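Local structure of nitrophorin Cim l NP (Cimex lectularius, 2IMQ) at residues Trp213-Tyr224 / Ala237-Lys248. The protein carries nitric oxide on its heme and releases it into the victim during feeding, which dilates the blood vessels. Residues are numbered along the deposited sequence; the frame is centred on the assembly and turned at random.
Sequences WTEPQVTFKPTY and ATPSWTDRALYK
Glu215 is gripped side-on by Arg244, whose NE and NH2 each take one carboxylate oxygen. Glu215 CB rests on Leu246 CD2 at 3.6 Å, and Glu215 CG passes the Ala245 carbonyl oxygen, a buried atom for which the model offers no hydrogen-bond partner. With CG anti to the backbone N (chi1 -172°) and the chain extended beyond it, the carboxylate arrives at the guanidinium edge. There Glu215 OE1 accepts from Arg244 NH2 at 2.8 Å through its syn lone pair, while Glu215 OE2 takes Arg244 NE at 2.7 Å, 25° out of the carboxylate plane. Tyr260 also bonds OE2, and Asp199 holds Arg244 NH1, fixing both groups in place.

Within the DNase I-like beta-sandwich, strand 243-248 ends one sheet, and the loop 213-224 meets it through one isolated antiparallel bridge, where Thr214 and Tyr247 exchange two backbone hydrogen bonds and Thr214 CB lies over the tyrosine face. Lys248 CD similarly sits above the five-membered ring of Trp213. A second bridge, Tyr224 with Ser240, lies before the strand. Nearby, Trp241 NE1 donates to Phe220 O at 2.9 Å, its ring presenting an edge to the Phe220 face (planes at 76°) while Pro222 CA packs over one of its own faces.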
ATOM      1  N   TRP A 213      -0.000   0.678 -14.666  1.00 17.24           N
ATOM      2  CA  TRP A 213      -0.301   1.165 -13.339  1.00 16.86           C
ATOM      3  C   TRP A 213       0.323   2.526 -13.177  1.00 18.04           C
ATOM      4  O   TRP A 213       1.426   2.794 -13.681  1.00 21.63           O
ATOM      5  CB  TRP A 213       0.206   0.213 -12.303  1.00 16.72           C
ATOM      6  CG  TRP A 213      -0.510  -1.108 -12.186  1.00 15.19           C
ATOM      7  CD1 TRP A 213      -0.317  -2.214 -12.956  1.00 16.34           C
ATOM      8  CD2 TRP A 213      -1.507  -1.444 -11.232  1.00 15.17           C
ATOM      9  NE1 TRP A 213      -1.169  -3.211 -12.567  1.00 16.75           N
ATOM     10  CE2 TRP A 213      -1.902  -2.760 -11.487  1.00 15.80           C
ATOM     11  CE3 TRP A 213      -2.091  -0.758 -10.162  1.00 16.39           C
ATOM     12  CZ2 TRP A 213      -2.820  -3.425 -10.700  1.00 17.37           C
ATOM     13  CZ3 TRP A 213      -3.040  -1.373  -9.409  1.00 17.03           C
ATOM     14  CH2 TRP A 213      -3.395  -2.717  -9.641  1.00 15.45           C
ATOM     15  N   THR A 214      -0.368   3.398 -12.471  1.00 16.48           N
ATOM     16  CA  THR A 214       0.108   4.759 -12.326  1.00 17.79           C
ATOM     17  C   THR A 214       0.389   5.013 -10.891  1.00 15.46           C
ATOM     18  O   THR A 214      -0.387   4.645 -10.041  1.00 16.41           O
ATOM     19  CB  THR A 214      -0.966   5.711 -12.838  1.00 17.06           C
ATOM     20  OG1 THR A 214      -1.313   5.372 -14.202  1.00 21.51           O
ATOM     21  CG2 THR A 214      -0.512   7.143 -12.823  1.00 19.29           C
ATOM     22  N   GLU A 215       1.449   5.761 -10.623  1.00 16.39           N
ATOM     23  CA  GLU A 215       1.690   6.271  -9.296  1.00 15.92           C
ATOM     24  C   GLU A 215       1.333   7.773  -9.277  1.00 16.18           C
ATOM     25  O   GLU A 215       1.649   8.503 -10.201  1.00 17.60           O
ATOM     26  CB  GLU A 215       3.168   6.123  -8.937  1.00 15.79           C
ATOM     27  CG  GLU A 215       3.453   6.460  -7.496  1.00 15.48           C
ATOM     28  CD  GLU A 215       4.870   6.210  -7.055  1.00 16.82           C
ATOM     29  OE1 GLU A 215       5.777   6.072  -7.930  1.00 17.47           O
ATOM     30  OE2 GLU A 215       5.094   6.102  -5.807  1.00 16.03           O
ATOM     31  N   PRO A 216       0.642   8.236  -8.253  1.00 16.48           N
ATOM     32  CA  PRO A 216       0.447   9.687  -8.154  1.00 16.76           C
ATOM     33  C   PRO A 216       1.792  10.403  -8.114  1.00 17.38           C
ATOM     34  O   PRO A 216       2.824   9.806  -7.766  1.00 17.56           O
ATOM     35  CB  PRO A 216      -0.248   9.845  -6.817  1.00 17.32           C
ATOM     36  CG  PRO A 216      -0.907   8.568  -6.576  1.00 17.09           C
ATOM     37  CD  PRO A 216       0.143   7.517  -7.070  1.00 16.99           C
ATOM     38  N   GLN A 217       1.799  11.687  -8.497  1.00 18.87           N
ATOM     39  CA  GLN A 217       3.046  12.457  -8.387  1.00 19.08           C
ATOM     40  C   GLN A 217       3.599  12.470  -6.961  1.00 18.88           C
ATOM     41  O   GLN A 217       2.907  12.708  -5.999  1.00 18.80           O
ATOM     42  CB  GLN A 217       2.847  13.918  -8.815  1.00 21.07           C
ATOM     43  CG  GLN A 217       4.101  14.754  -8.644  1.00 24.69           C
ATOM     44  CD  GLN A 217       4.014  16.218  -8.992  1.00 28.70           C
ATOM     45  OE1 GLN A 217       5.084  16.856  -9.149  1.00 35.36           O
ATOM     46  NE2 GLN A 217       2.790  16.774  -9.091  1.00 35.49           N
ATOM     47  N   VAL A 218       4.883  12.181  -6.882  1.00 19.03           N
ATOM     48  CA  VAL A 218       5.598  12.165  -5.625  1.00 18.42           C
ATOM     49  C   VAL A 218       6.248  13.525  -5.413  1.00 17.67           C
ATOM     50  O   VAL A 218       7.033  13.959  -6.210  1.00 18.43           O
ATOM     51  CB  VAL A 218       6.705  11.089  -5.638  1.00 19.00           C
ATOM     52  CG1 VAL A 218       7.540  11.153  -4.413  1.00 19.43           C
ATOM     53  CG2 VAL A 218       6.063   9.690  -5.776  1.00 19.21           C
ATOM     54  N   THR A 219       5.931  14.150  -4.294  1.00 18.57           N
ATOM     55  CA  THR A 219       6.537  15.422  -3.896  1.00 19.29           C
ATOM     56  C   THR A 219       7.271  15.356  -2.585  1.00 18.78           C
ATOM     57  O   THR A 219       7.802  16.376  -2.157  1.00 22.21           O
ATOM     58  CB  THR A 219       5.460  16.529  -3.817  1.00 20.78           C
ATOM     59  OG1 THR A 219       4.543  16.219  -2.774  1.00 23.75           O
ATOM     60  CG2 THR A 219       4.688  16.571  -5.046  1.00 23.83           C
ATOM     61  N   PHE A 220       7.256  14.214  -1.917  1.00 16.63           N
ATOM     62  CA  PHE A 220       7.855  14.015  -0.646  1.00 17.26           C
ATOM     63  C   PHE A 220       9.194  13.323  -0.821  1.00 14.70           C
ATOM     64  O   PHE A 220       9.460  12.582  -1.768  1.00 15.14           O
ATOM     65  CB  PHE A 220       6.928  13.224   0.278  1.00 16.68           C
ATOM     66  CG  PHE A 220       6.356  11.938  -0.307  1.00 16.63           C
ATOM     67  CD1 PHE A 220       6.940  10.718  -0.053  1.00 15.92           C
ATOM     68  CD2 PHE A 220       5.199  11.967  -1.051  1.00 17.43           C
ATOM     69  CE1 PHE A 220       6.388   9.555  -0.566  1.00 16.50           C
ATOM     70  CE2 PHE A 220       4.664  10.832  -1.566  1.00 16.97           C
ATOM     71  CZ  PHE A 220       5.268   9.612  -1.295  1.00 15.96           C
ATOM     72  N   LYS A 221      10.032  13.526   0.187  1.00 16.43           N
ATOM     73  CA  LYS A 221      11.343  12.965   0.235  1.00 16.75           C
ATOM     74  C   LYS A 221      11.272  11.456   0.467  1.00 14.93           C
ATOM     75  O   LYS A 221      10.243  10.943   0.890  1.00 15.13           O
ATOM     76  CB  LYS A 221      12.204  13.610   1.303  1.00 18.31           C
ATOM     77  CG  LYS A 221      12.422  15.053   0.962  1.00 21.12           C
ATOM     78  CD  LYS A 221      13.116  15.763   2.066  1.00 24.22           C
ATOM     79  CE  LYS A 221      13.248  17.243   1.727  1.00 29.13           C
ATOM     80  NZ  LYS A 221      13.805  17.549   0.399  1.00 32.32           N
ATOM     81  N   PRO A 222      12.324  10.744   0.087  1.00 13.63           N
ATOM     82  CA  PRO A 222      12.352   9.317   0.306  1.00 14.14           C
ATOM     83  C   PRO A 222      11.894   8.946   1.693  1.00 13.37           C
ATOM     84  O   PRO A 222      12.234   9.618   2.669  1.00 14.26           O
ATOM     85  CB  PRO A 222      13.808   8.974   0.074  1.00 14.37           C
ATOM     86  CG  PRO A 222      14.191   9.959  -1.013  1.00 15.41           C
ATOM     87  CD  PRO A 222      13.530  11.221  -0.597  1.00 14.88           C
ATOM     88  N   THR A 223      11.225   7.807   1.801  1.00 13.58           N
ATOM     89  CA  THR A 223      10.628   7.370   3.060  1.00 14.20           C
ATOM     90  C   THR A 223      11.487   6.338   3.817  1.00 13.82           C
ATOM     91  O   THR A 223      11.087   5.840   4.872  1.00 16.33           O
ATOM     92  CB  THR A 223       9.262   6.769   2.792  1.00 14.80           C
ATOM     93  OG1 THR A 223       9.381   5.659   1.873  1.00 14.87           O
ATOM     94  CG2 THR A 223       8.312   7.807   2.227  1.00 15.90           C
ATOM     95  N   TYR A 224      12.682   6.086   3.339  1.00 14.08           N
ATOM     96  CA  TYR A 224      13.592   5.125   3.844  1.00 14.18           C
ATOM     97  C   TYR A 224      15.001   5.559   3.428  1.00 14.29           C
ATOM     98  O   TYR A 224      15.148   6.211   2.402  1.00 15.45           O
ATOM     99  CB  TYR A 224      13.251   3.750   3.258  1.00 15.64           C
ATOM    100  CG  TYR A 224      14.172   2.634   3.421  1.00 15.08           C
ATOM    101  CD1 TYR A 224      14.121   1.802   4.529  1.00 17.11           C
ATOM    102  CD2 TYR A 224      15.127   2.376   2.452  1.00 16.73           C
ATOM    103  CE1 TYR A 224      14.967   0.711   4.650  1.00 19.43           C
ATOM    104  CE2 TYR A 224      15.925   1.254   2.523  1.00 19.57           C
ATOM    105  CZ  TYR A 224      15.874   0.445   3.649  1.00 20.22           C
ATOM    106  OH  TYR A 224      16.710  -0.641   3.811  1.00 26.17           O
ATOM    107  N   ALA A 237      21.954   2.863   3.468  1.00 21.84           N
ATOM    108  CA  ALA A 237      21.180   2.593   2.255  1.00 20.12           C
ATOM    109  C   ALA A 237      20.960   3.892   1.500  1.00 18.85           C
ATOM    110  O   ALA A 237      20.758   4.961   2.060  1.00 19.31           O
ATOM    111  CB  ALA A 237      19.837   1.982   2.642  1.00 21.16           C
ATOM    112  N   THR A 238      20.935   3.771   0.196  1.00 16.45           N
ATOM    113  CA  THR A 238      20.518   4.913  -0.624  1.00 14.57           C
ATOM    114  C   THR A 238      19.087   5.253  -0.310  1.00 13.67           C
ATOM    115  O   THR A 238      18.190   4.406  -0.388  1.00 14.17           O
ATOM    116  CB  THR A 238      20.651   4.587  -2.113  1.00 14.82           C
ATOM    117  OG1 THR A 238      22.048   4.348  -2.364  1.00 17.26           O
ATOM    118  CG2 THR A 238      20.192   5.725  -2.986  1.00 15.45           C
ATOM    119  N   PRO A 239      18.798   6.487   0.066  1.00 13.80           N
ATOM    120  CA  PRO A 239      17.430   6.909   0.300  1.00 13.15           C
ATOM    121  C   PRO A 239      16.528   6.525  -0.860  1.00 12.62           C
ATOM    122  O   PRO A 239      16.828   6.770  -2.024  1.00 13.50           O
ATOM    123  CB  PRO A 239      17.555   8.457   0.426  1.00 14.40           C
ATOM    124  CG  PRO A 239      18.923   8.674   1.010  1.00 15.83           C
ATOM    125  CD  PRO A 239      19.757   7.574   0.332  1.00 13.48           C
ATOM    126  N   SER A 240      15.377   5.943  -0.517  1.00 12.44           N
ATOM    127  CA  SER A 240      14.454   5.391  -1.490  1.00 11.82           C
ATOM    128  C   SER A 240      13.014   5.577  -1.068  1.00 11.98           C
ATOM    129  O   SER A 240      12.737   5.779   0.118  1.00 12.81           O
ATOM    130  CB  SER A 240      14.704   3.875  -1.683  1.00 13.25           C
ATOM    131  OG  SER A 240      15.955   3.620  -2.226  1.00 13.68           O
ATOM    132  N   TRP A 241      12.132   5.429  -2.057  1.00 12.22           N
ATOM    133  CA  TRP A 241      10.695   5.385  -1.858  1.00 11.92           C
ATOM    134  C   TRP A 241      10.281   3.931  -1.773  1.00 12.60           C
ATOM    135  O   TRP A 241      10.242   3.220  -2.787  1.00 13.28           O
ATOM    136  CB  TRP A 241      10.005   6.118  -2.969  1.00 13.34           C
ATOM    137  CG  TRP A 241      10.197   7.609  -2.868  1.00 12.82           C
ATOM    138  CD1 TRP A 241       9.498   8.477  -2.104  1.00 13.52           C
ATOM    139  CD2 TRP A 241      11.133   8.395  -3.618  1.00 12.70           C
ATOM    140  NE1 TRP A 241       9.981   9.747  -2.298  1.00 14.81           N
ATOM    141  CE2 TRP A 241      10.962   9.722  -3.243  1.00 13.15           C
ATOM    142  CE3 TRP A 241      12.133   8.089  -4.544  1.00 14.70           C
ATOM    143  CZ2 TRP A 241      11.697  10.741  -3.795  1.00 15.80           C
ATOM    144  CZ3 TRP A 241      12.876   9.116  -5.090  1.00 15.38           C
ATOM    145  CH2 TRP A 241      12.646  10.426  -4.690  1.00 15.78           C
ATOM    146  N   THR A 242       9.989   3.502  -0.572  1.00 12.18           N
ATOM    147  CA  THR A 242       9.705   2.093  -0.310  1.00 13.58           C
ATOM    148  C   THR A 242       8.218   1.783  -0.418  1.00 13.28           C
ATOM    149  O   THR A 242       7.764   1.159  -1.387  1.00 14.31           O
ATOM    150  CB  THR A 242      10.347   1.672   0.969  1.00 13.69           C
ATOM    151  OG1 THR A 242       9.888   2.510   2.009  1.00 15.38           O
ATOM    152  CG2 THR A 242      11.821   1.826   0.872  1.00 14.92           C
ATOM    153  N   ASP A 243       7.430   2.337   0.477  1.00 13.40           N
ATOM    154  CA  ASP A 243       5.948   2.215   0.382  1.00 13.57           C
ATOM    155  C   ASP A 243       5.427   3.047  -0.780  1.00 13.04           C
ATOM    156  O   ASP A 243       5.757   4.231  -0.882  1.00 14.28           O
ATOM    157  CB  ASP A 243       5.315   2.672   1.682  1.00 14.71           C
ATOM    158  CG  ASP A 243       5.495   1.616   2.758  1.00 17.25           C
ATOM    159  OD1 ASP A 243       4.709   0.608   2.711  1.00 17.71           O
ATOM    160  OD2 ASP A 243       6.390   1.648   3.646  1.00 18.29           O
ATOM    161  N   ARG A 244       4.599   2.455  -1.630  1.00 12.54           N
ATOM    162  CA  ARG A 244       4.073   3.075  -2.798  1.00 12.66           C
ATOM    163  C   ARG A 244       2.606   2.768  -2.893  1.00 13.03           C
ATOM    164  O   ARG A 244       2.118   1.768  -2.384  1.00 14.18           O
ATOM    165  CB  ARG A 244       4.770   2.570  -4.097  1.00 13.12           C
ATOM    166  CG  ARG A 244       6.279   2.483  -4.010  1.00 13.70           C
ATOM    167  CD  ARG A 244       7.015   3.812  -3.918  1.00 13.86           C
ATOM    168  NE  ARG A 244       7.180   4.453  -5.196  1.00 14.60           N
ATOM    169  CZ  ARG A 244       8.231   4.309  -5.982  1.00 13.53           C
ATOM    170  NH1 ARG A 244       9.270   3.554  -5.615  1.00 13.43           N
ATOM    171  NH2 ARG A 244       8.233   4.907  -7.173  1.00 15.09           N
ATOM    172  N   ALA A 245       1.904   3.637  -3.611  1.00 12.96           N
ATOM    173  CA  ALA A 245       0.512   3.384  -4.033  1.00 13.07           C
ATOM    174  C   ALA A 245       0.400   3.537  -5.514  1.00 14.05           C
ATOM    175  O   ALA A 245       0.766   4.580  -6.068  1.00 15.69           O
ATOM    176  CB  ALA A 245      -0.444   4.378  -3.348  1.00 15.43           C
ATOM    177  N   LEU A 246      -0.096   2.499  -6.159  1.00 13.49           N
ATOM    178  CA  LEU A 246      -0.318   2.490  -7.594  1.00 13.41           C
ATOM    179  C   LEU A 246      -1.807   2.277  -7.815  1.00 14.78           C
ATOM    180  O   LEU A 246      -2.504   1.619  -7.043  1.00 15.38           O
ATOM    181  CB  LEU A 246       0.418   1.334  -8.269  1.00 14.65           C
ATOM    182  CG  LEU A 246       1.882   1.263  -8.032  1.00 14.65           C
ATOM    183  CD1 LEU A 246       2.444   0.044  -8.763  1.00 16.90           C
ATOM    184  CD2 LEU A 246       2.599   2.557  -8.414  1.00 16.70           C
ATOM    185  N   TYR A 247      -2.303   2.840  -8.909  1.00 14.60           N
ATOM    186  CA  TYR A 247      -3.714   2.696  -9.269  1.00 15.17           C
ATOM    187  C   TYR A 247      -3.906   2.455 -10.736  1.00 15.54           C
ATOM    188  O   TYR A 247      -3.072   2.826 -11.541  1.00 16.77           O
ATOM    189  CB  TYR A 247      -4.507   3.947  -8.875  1.00 16.11           C
ATOM    190  CG  TYR A 247      -4.167   5.223  -9.577  1.00 16.47           C
ATOM    191  CD1 TYR A 247      -4.896   5.656 -10.714  1.00 19.31           C
ATOM    192  CD2 TYR A 247      -3.148   6.027  -9.168  1.00 17.23           C
ATOM    193  CE1 TYR A 247      -4.591   6.859 -11.374  1.00 18.76           C
ATOM    194  CE2 TYR A 247      -2.872   7.232  -9.805  1.00 17.84           C
ATOM    195  CZ  TYR A 247      -3.566   7.640 -10.900  1.00 20.73           C
ATOM    196  OH  TYR A 247      -3.217   8.861 -11.493  1.00 24.14           O
ATOM    197  N   LYS A 248      -5.047   1.846 -11.050  1.00 16.80           N
ATOM    198  CA  LYS A 248      -5.401   1.558 -12.432  1.00 17.60           C
ATOM    199  C   LYS A 248      -6.881   1.283 -12.454  1.00 18.42           C
ATOM    200  O   LYS A 248      -7.454   0.824 -11.481  1.00 17.48           O
ATOM    201  CB  LYS A 248      -4.671   0.270 -12.908  1.00 19.89           C
ATOM    202  CG  LYS A 248      -4.629  -0.041 -14.375  1.00 20.89           C
ATOM    203  CD  LYS A 248      -3.713  -1.256 -14.605  1.00 22.71           C
ATOM    204  CE  LYS A 248      -3.722  -1.593 -16.074  1.00 26.67           C
ATOM    205  NZ  LYS A 248      -2.849  -2.671 -16.412  1.00 29.38           N
TER
HETATM  206  O   HOH W   1      -3.095   3.550 -14.243  1.00 25.87           O
HETATM  207  O   HOH W   2       7.787   6.052  -0.509  1.00 14.91           O
HETATM  208  O   HOH W   3       7.942   3.868   3.493  1.00 17.42           O